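Local coordinates for uncharacterized protein (Bacteroides ovatus, PDB 4IRT) that is of unknown function but, as a putative neuraminidase with a BNR-repeat propeller fold, may cleave sialic acid from glycans, at residues I169-E174 with I191-V196; R213-D216 with W221-T224. All blocks are in the same frame, centred on the assembly; numbering follows the deposited sequence.

From the N terminus, strand 162-167 ends one four-stranded antiparallel sheet, and the loop after it, 169-174, leads toward strand 178-185 of the next. Contact 1 closes when the chain turns back as strand 191-198 and meets that loop through side chains. Strand 206-214 then runs beside 191-198, and at its end contact 2 ties 213-216 to 221-224 across a short loop. The two contacts follow in series, neither nested nor crossed, and meet: Ser214 N lies 2.9 Å from Ile191 O, a probable hydrogen bond, while Leu170 and Ile191 both pack on Trp221. Contact 1 ties the loop between two sheets to the second of them; contact 2 secures the end of a strand of that same sheet to the loop after it.

Contact 1 (I169-E174 with I191-V196); sequences ILIDGE and IHLSWV. With EDO (1,2-ethanediol), chain K.
The carbonyl oxygen of Ile171, whose side chain carries much of this contact, accepts a 2.7 Å hydrogen bond from O2 of a 1,2-ethanediol molecule, probably left from the crystallisation liquor. The diol is also hydrogen-bonded to Leu151 N and Gly149 O, so it bridges the loop 169-174 to the chain around strand 151-157. No hydrogen bond links 169-174 to 191-196; side chains alone join them. Ile171 CD1 comes over one face of the Trp195 indole, 3.7 Å from Trp195 CD2. It makes a CH-pi contact with the five-membered ring, Ile171 CD1 lying 22° off the normal through the Trp195 ring centroid. The other branch, Ile171 CG2, meets the pyrrole side, 4.0 Å from Trp195 NE1. With CG1 beside its backbone N and anti to the carbonyl carbon (chi1 -58°), Ile171 sets both branches against the indole, and the two side chains slide past one another in opposite directions. Next to them Leu170 and Leu193 reach tip to tip, CD2 to CD2 at 3.8 Å, while Ile171 CD1 stays 4.2 Å from Leu193 CD2. All four residues are buried, and Leu151 packs against Leu170, Ile171 and Leu193. Beyond this core the loop turns: Asp172 OD1 accepts from Glu174 N at 2.8 Å, from above the carboxylate plane, an Asx turn. Backbone bonds from Leu170 and Asp172 to Ile233 tie the loop to a later part of the chain. Such apolar packing of a connecting loop on the second strand of the following four-stranded sheet suits the blade-to-blade interfaces of a beta-propeller.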
loop_
_atom_site.group_PDB
_atom_site.type_symbol
_atom_site.label_atom_id
_atom_site.label_comp_id
_atom_site.label_asym_id
_atom_site.label_seq_id
_atom_site.Cartn_x
_atom_site.Cartn_y
_atom_site.Cartn_z
ATOM N N ILE A 169 -7.326 -19.296 4.920
ATOM C CA ILE A 169 -8.485 -18.690 4.273
ATOM C C ILE A 169 -9.192 -17.672 5.175
ATOM O O ILE A 169 -9.932 -18.026 6.114
ATOM C CB ILE A 169 -9.494 -19.729 3.758
ATOM C CG1 ILE A 169 -8.783 -20.886 3.031
ATOM C CG2 ILE A 169 -10.473 -19.045 2.816
ATOM C CD1 ILE A 169 -9.719 -21.854 2.347
ATOM N N LEU A 170 -8.974 -16.404 4.856
ATOM C CA LEU A 170 -9.525 -15.303 5.602
ATOM C C LEU A 170 -10.700 -14.687 4.859
ATOM O O LEU A 170 -11.747 -14.462 5.456
ATOM C CB LEU A 170 -8.432 -14.259 5.831
ATOM C CG LEU A 170 -8.806 -13.030 6.639
ATOM C CD1 LEU A 170 -9.477 -13.401 7.961
ATOM C CD2 LEU A 170 -7.543 -12.220 6.899
ATOM N N ILE A 171 -10.516 -14.436 3.554
ATOM C CA ILE A 171 -11.568 -13.915 2.686
ATOM C C ILE A 171 -11.866 -14.999 1.659
ATOM O O ILE A 171 -10.961 -15.502 0.993
ATOM C CB ILE A 171 -11.158 -12.617 1.985
ATOM C CG1 ILE A 171 -10.777 -11.521 2.977
ATOM C CG2 ILE A 171 -12.280 -12.084 1.121
ATOM C CD1 ILE A 171 -10.161 -10.306 2.304
ATOM N N ASP A 172 -13.139 -15.392 1.578
ATOM C CA ASP A 172 -13.567 -16.504 0.755
ATOM C C ASP A 172 -14.354 -15.972 -0.435
ATOM O O ASP A 172 -15.445 -15.439 -0.267
ATOM C CB ASP A 172 -14.444 -17.453 1.598
ATOM C CG ASP A 172 -14.745 -18.772 0.909
ATOM O OD1 ASP A 172 -14.313 -19.010 -0.252
ATOM O OD2 ASP A 172 -15.435 -19.594 1.561
ATOM N N GLY A 173 -13.778 -16.140 -1.618
ATOM C CA GLY A 173 -14.430 -15.811 -2.883
ATOM C C GLY A 173 -15.373 -16.887 -3.375
ATOM O O GLY A 173 -16.000 -16.714 -4.412
ATOM N N GLU A 174 -15.450 -18.003 -2.644
ATOM C CA GLU A 174 -16.425 -19.064 -2.878
ATOM C C GLU A 174 -16.424 -19.598 -4.308
ATOM O O GLU A 174 -17.488 -19.950 -4.849
ATOM C CB GLU A 174 -17.849 -18.608 -2.511
ATOM C CG GLU A 174 -18.026 -18.157 -1.073
ATOM C CD GLU A 174 -19.433 -17.691 -0.803
ATOM O OE1 GLU A 174 -20.311 -18.553 -0.622
ATOM O OE2 GLU A 174 -19.663 -16.478 -0.790
ATOM N N ILE A 191 -4.652 -4.993 13.669
ATOM C CA ILE A 191 -4.546 -5.169 12.222
ATOM C C ILE A 191 -5.891 -4.820 11.616
ATOM O O ILE A 191 -6.906 -5.464 11.940
ATOM C CB ILE A 191 -4.214 -6.626 11.835
ATOM C CG1 ILE A 191 -2.931 -7.111 12.524
ATOM C CG2 ILE A 191 -4.131 -6.757 10.323
ATOM C CD1 ILE A 191 -2.736 -8.610 12.436
ATOM N N HIS A 192 -5.887 -3.833 10.717
ATOM C CA HIS A 192 -7.069 -3.454 9.981
ATOM C C HIS A 192 -7.014 -4.033 8.588
ATOM O O HIS A 192 -5.952 -4.093 7.989
ATOM C CB HIS A 192 -7.178 -1.918 9.893
ATOM C CG HIS A 192 -7.267 -1.249 11.226
ATOM N ND1 HIS A 192 -8.467 -0.913 11.797
ATOM C CD2 HIS A 192 -6.311 -0.890 12.120
ATOM C CE1 HIS A 192 -8.259 -0.373 12.986
ATOM N NE2 HIS A 192 -6.955 -0.331 13.199
ATOM N N LEU A 193 -8.170 -4.413 8.062
ATOM C CA LEU A 193 -8.282 -4.990 6.720
ATOM C C LEU A 193 -9.532 -4.486 6.031
ATOM O O LEU A 193 -10.625 -4.569 6.588
ATOM C CB LEU A 193 -8.379 -6.518 6.856
ATOM C CG LEU A 193 -8.771 -7.350 5.634
ATOM C CD1 LEU A 193 -7.719 -7.302 4.558
ATOM C CD2 LEU A 193 -8.997 -8.787 6.075
ATOM N N SER A 194 -9.383 -3.981 4.811
ATOM C CA SER A 194 -10.539 -3.628 3.958
ATOM C C SER A 194 -10.304 -4.147 2.542
ATOM O O SER A 194 -9.148 -4.431 2.132
ATOM C CB SER A 194 -10.806 -2.128 3.942
ATOM O OG SER A 194 -9.667 -1.404 3.549
ATOM N N TRP A 195 -11.399 -4.276 1.788
ATOM C CA TRP A 195 -11.339 -4.838 0.447
ATOM C C TRP A 195 -12.557 -4.499 -0.367
ATOM O O TRP A 195 -13.564 -4.098 0.185
ATOM C CB TRP A 195 -11.149 -6.360 0.493
ATOM C CG TRP A 195 -12.278 -7.177 0.994
ATOM C CD1 TRP A 195 -13.221 -7.848 0.214
ATOM C CD2 TRP A 195 -12.573 -7.523 2.358
ATOM N NE1 TRP A 195 -14.075 -8.555 1.022
ATOM C CE2 TRP A 195 -13.705 -8.382 2.335
ATOM C CE3 TRP A 195 -12.029 -7.156 3.597
ATOM C CZ2 TRP A 195 -14.307 -8.857 3.503
ATOM C CZ3 TRP A 195 -12.623 -7.663 4.786
ATOM C CH2 TRP A 195 -13.738 -8.503 4.719
ATOM N N VAL A 196 -12.431 -4.679 -1.674
ATOM C CA VAL A 196 -13.554 -4.629 -2.609
ATOM C C VAL A 196 -13.673 -6.020 -3.208
ATOM O O VAL A 196 -12.688 -6.790 -3.268
ATOM C CB VAL A 196 -13.344 -3.590 -3.746
ATOM C CG1 VAL A 196 -13.001 -2.215 -3.142
ATOM C CG2 VAL A 196 -12.284 -4.051 -4.734
HETATM C C1 EDO K . -10.750 -13.800 -2.117
HETATM O O1 EDO K . -10.484 -14.813 -3.084
HETATM C C2 EDO K . -9.453 -13.412 -1.389
HETATM O O2 EDO K . -8.959 -14.475 -0.565
#

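Contact 2 (R213-D216 with W221-T224); sequences RSFD and WYKT. With EDO (1,2-ethanediol), chain M.
The Trp221 indole carries Ser214 CB on one face, centred over the six-membered ring at 3.6 Å from its centroid and only 6° off the normal. It flanks a single antiparallel bridge at the end of strand 206-214 of a propeller sheet: Arg213 and Tyr222 form a hydrogen-bonded pair, Tyr222 N giving to Arg213 O at 2.7 Å and Arg213 N to Tyr222 O at 3.1 Å. The Arg213 guanidinium has Thr224 CA over one face, 3.4 Å from Arg213 NH2, and at its edge O1 of a 1,2-ethanediol, probably from the crystallisation liquor. The same O1 lies in the plane of the Phe215 ring, whose edge also meets Tyr222 CD1; the two side chains cross at about a right angle. Trp221 NE1 is bonded to Gly218 O and Ser214 OG to Thr220 O, which draws the intervening turn in. Extended from CG to NE, Arg213 bonds the diol twice and gives NH1 to Tyr211 OH. With an alanine here, the Tyr211 hydroxyl would probably lose this donor, and Thr224 the flat group that lies against it. Diol O1 accepts from Arg213 NE at 2.9 Å and donates a hydrogen bond to Lys223 O, also at 2.9 Å.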
loop_
_atom_site.group_PDB
_atom_site.type_symbol
_atom_site.label_atom_id
_atom_site.label_comp_id
_atom_site.label_asym_id
_atom_site.label_seq_id
_atom_site.Cartn_x
_atom_site.Cartn_y
_atom_site.Cartn_z
ATOM N N ARG A 213 -11.228 -6.303 11.435
ATOM C CA ARG A 213 -10.018 -6.045 12.241
ATOM C C ARG A 213 -9.721 -7.137 13.252
ATOM O O ARG A 213 -10.611 -7.846 13.694
ATOM C CB ARG A 213 -10.089 -4.683 12.926
ATOM C CG ARG A 213 -11.313 -4.480 13.822
ATOM C CD ARG A 213 -11.109 -3.196 14.618
ATOM N NE ARG A 213 -12.314 -2.708 15.303
ATOM C CZ ARG A 213 -12.889 -1.537 15.086
ATOM N NH1 ARG A 213 -12.436 -0.708 14.149
ATOM N NH2 ARG A 213 -13.939 -1.199 15.802
ATOM N N SER A 214 -8.459 -7.255 13.629
ATOM C CA SER A 214 -8.013 -8.280 14.556
ATOM C C SER A 214 -7.159 -7.647 15.640
ATOM O O SER A 214 -6.218 -6.890 15.342
ATOM C CB SER A 214 -7.159 -9.333 13.864
ATOM O OG SER A 214 -6.681 -10.271 14.832
ATOM N N PHE A 215 -7.461 -8.018 16.891
ATOM C CA PHE A 215 -6.740 -7.540 18.073
ATOM C C PHE A 215 -5.705 -8.526 18.627
ATOM O O PHE A 215 -5.013 -8.206 19.600
ATOM C CB PHE A 215 -7.742 -7.214 19.188
ATOM C CG PHE A 215 -8.754 -6.175 18.794
ATOM C CD1 PHE A 215 -8.495 -4.827 18.979
ATOM C CD2 PHE A 215 -9.954 -6.554 18.233
ATOM C CE1 PHE A 215 -9.435 -3.860 18.625
ATOM C CE2 PHE A 215 -10.875 -5.603 17.820
ATOM C CZ PHE A 215 -10.622 -4.246 18.044
ATOM N N ASP A 216 -5.594 -9.711 18.010
ATOM C CA ASP A 216 -4.716 -10.778 18.491
ATOM C C ASP A 216 -3.799 -11.318 17.374
ATOM O O ASP A 216 -3.608 -12.530 17.213
ATOM C CB ASP A 216 -5.545 -11.879 19.114
ATOM C CG ASP A 216 -6.534 -12.507 18.141
ATOM O OD1 ASP A 216 -6.567 -12.123 16.928
ATOM O OD2 ASP A 216 -7.299 -13.378 18.599
ATOM N N TRP A 221 -11.057 -12.263 14.211
ATOM C CA TRP A 221 -11.411 -11.064 13.455
ATOM C C TRP A 221 -12.783 -10.554 13.875
ATOM O O TRP A 221 -13.668 -11.358 14.146
ATOM C CB TRP A 221 -11.380 -11.378 11.950
ATOM C CG TRP A 221 -9.970 -11.593 11.489
ATOM C CD1 TRP A 221 -9.248 -12.770 11.552
ATOM C CD2 TRP A 221 -9.080 -10.601 10.984
ATOM N NE1 TRP A 221 -7.959 -12.559 11.115
ATOM C CE2 TRP A 221 -7.831 -11.246 10.734
ATOM C CE3 TRP A 221 -9.211 -9.228 10.691
ATOM C CZ2 TRP A 221 -6.737 -10.571 10.214
ATOM C CZ3 TRP A 221 -8.126 -8.559 10.157
ATOM C CH2 TRP A 221 -6.901 -9.239 9.906
ATOM N N TYR A 222 -12.923 -9.223 13.941
ATOM C CA TYR A 222 -14.122 -8.530 14.447
ATOM C C TYR A 222 -14.687 -7.506 13.479
ATOM O O TYR A 222 -13.974 -6.963 12.648
ATOM C CB TYR A 222 -13.803 -7.844 15.782
ATOM C CG TYR A 222 -13.699 -8.856 16.919
ATOM C CD1 TYR A 222 -12.536 -9.595 17.115
ATOM C CD2 TYR A 222 -14.782 -9.100 17.767
ATOM C CE1 TYR A 222 -12.448 -10.537 18.130
ATOM C CE2 TYR A 222 -14.695 -10.022 18.804
ATOM C CZ TYR A 222 -13.527 -10.747 18.977
ATOM O OH TYR A 222 -13.444 -11.705 19.970
ATOM N N LYS A 223 -15.978 -7.236 13.631
ATOM C CA LYS A 223 -16.614 -6.101 12.994
ATOM C C LYS A 223 -16.504 -4.913 13.941
ATOM O O LYS A 223 -16.267 -5.090 15.138
ATOM C CB LYS A 223 -18.084 -6.411 12.720
ATOM C CG LYS A 223 -18.308 -7.627 11.822
ATOM C CD LYS A 223 -19.760 -7.705 11.359
ATOM C CE LYS A 223 -19.997 -8.887 10.436
ATOM N NZ LYS A 223 -21.314 -8.872 9.726
ATOM N N THR A 224 -16.695 -3.716 13.401
ATOM C CA THR A 224 -16.686 -2.489 14.207
ATOM C C THR A 224 -17.753 -2.519 15.302
ATOM O O THR A 224 -17.584 -1.920 16.385
ATOM C CB THR A 224 -16.972 -1.227 13.371
ATOM O OG1 THR A 224 -18.244 -1.364 12.734
ATOM C CG2 THR A 224 -15.861 -0.952 12.343
HETATM C C1 EDO M . -14.827 -4.604 17.962
HETATM O O1 EDO M . -13.981 -4.516 16.795
HETATM C C2 EDO M . -14.399 -3.666 19.090
HETATM O O2 EDO M . -14.428 -2.312 18.625
#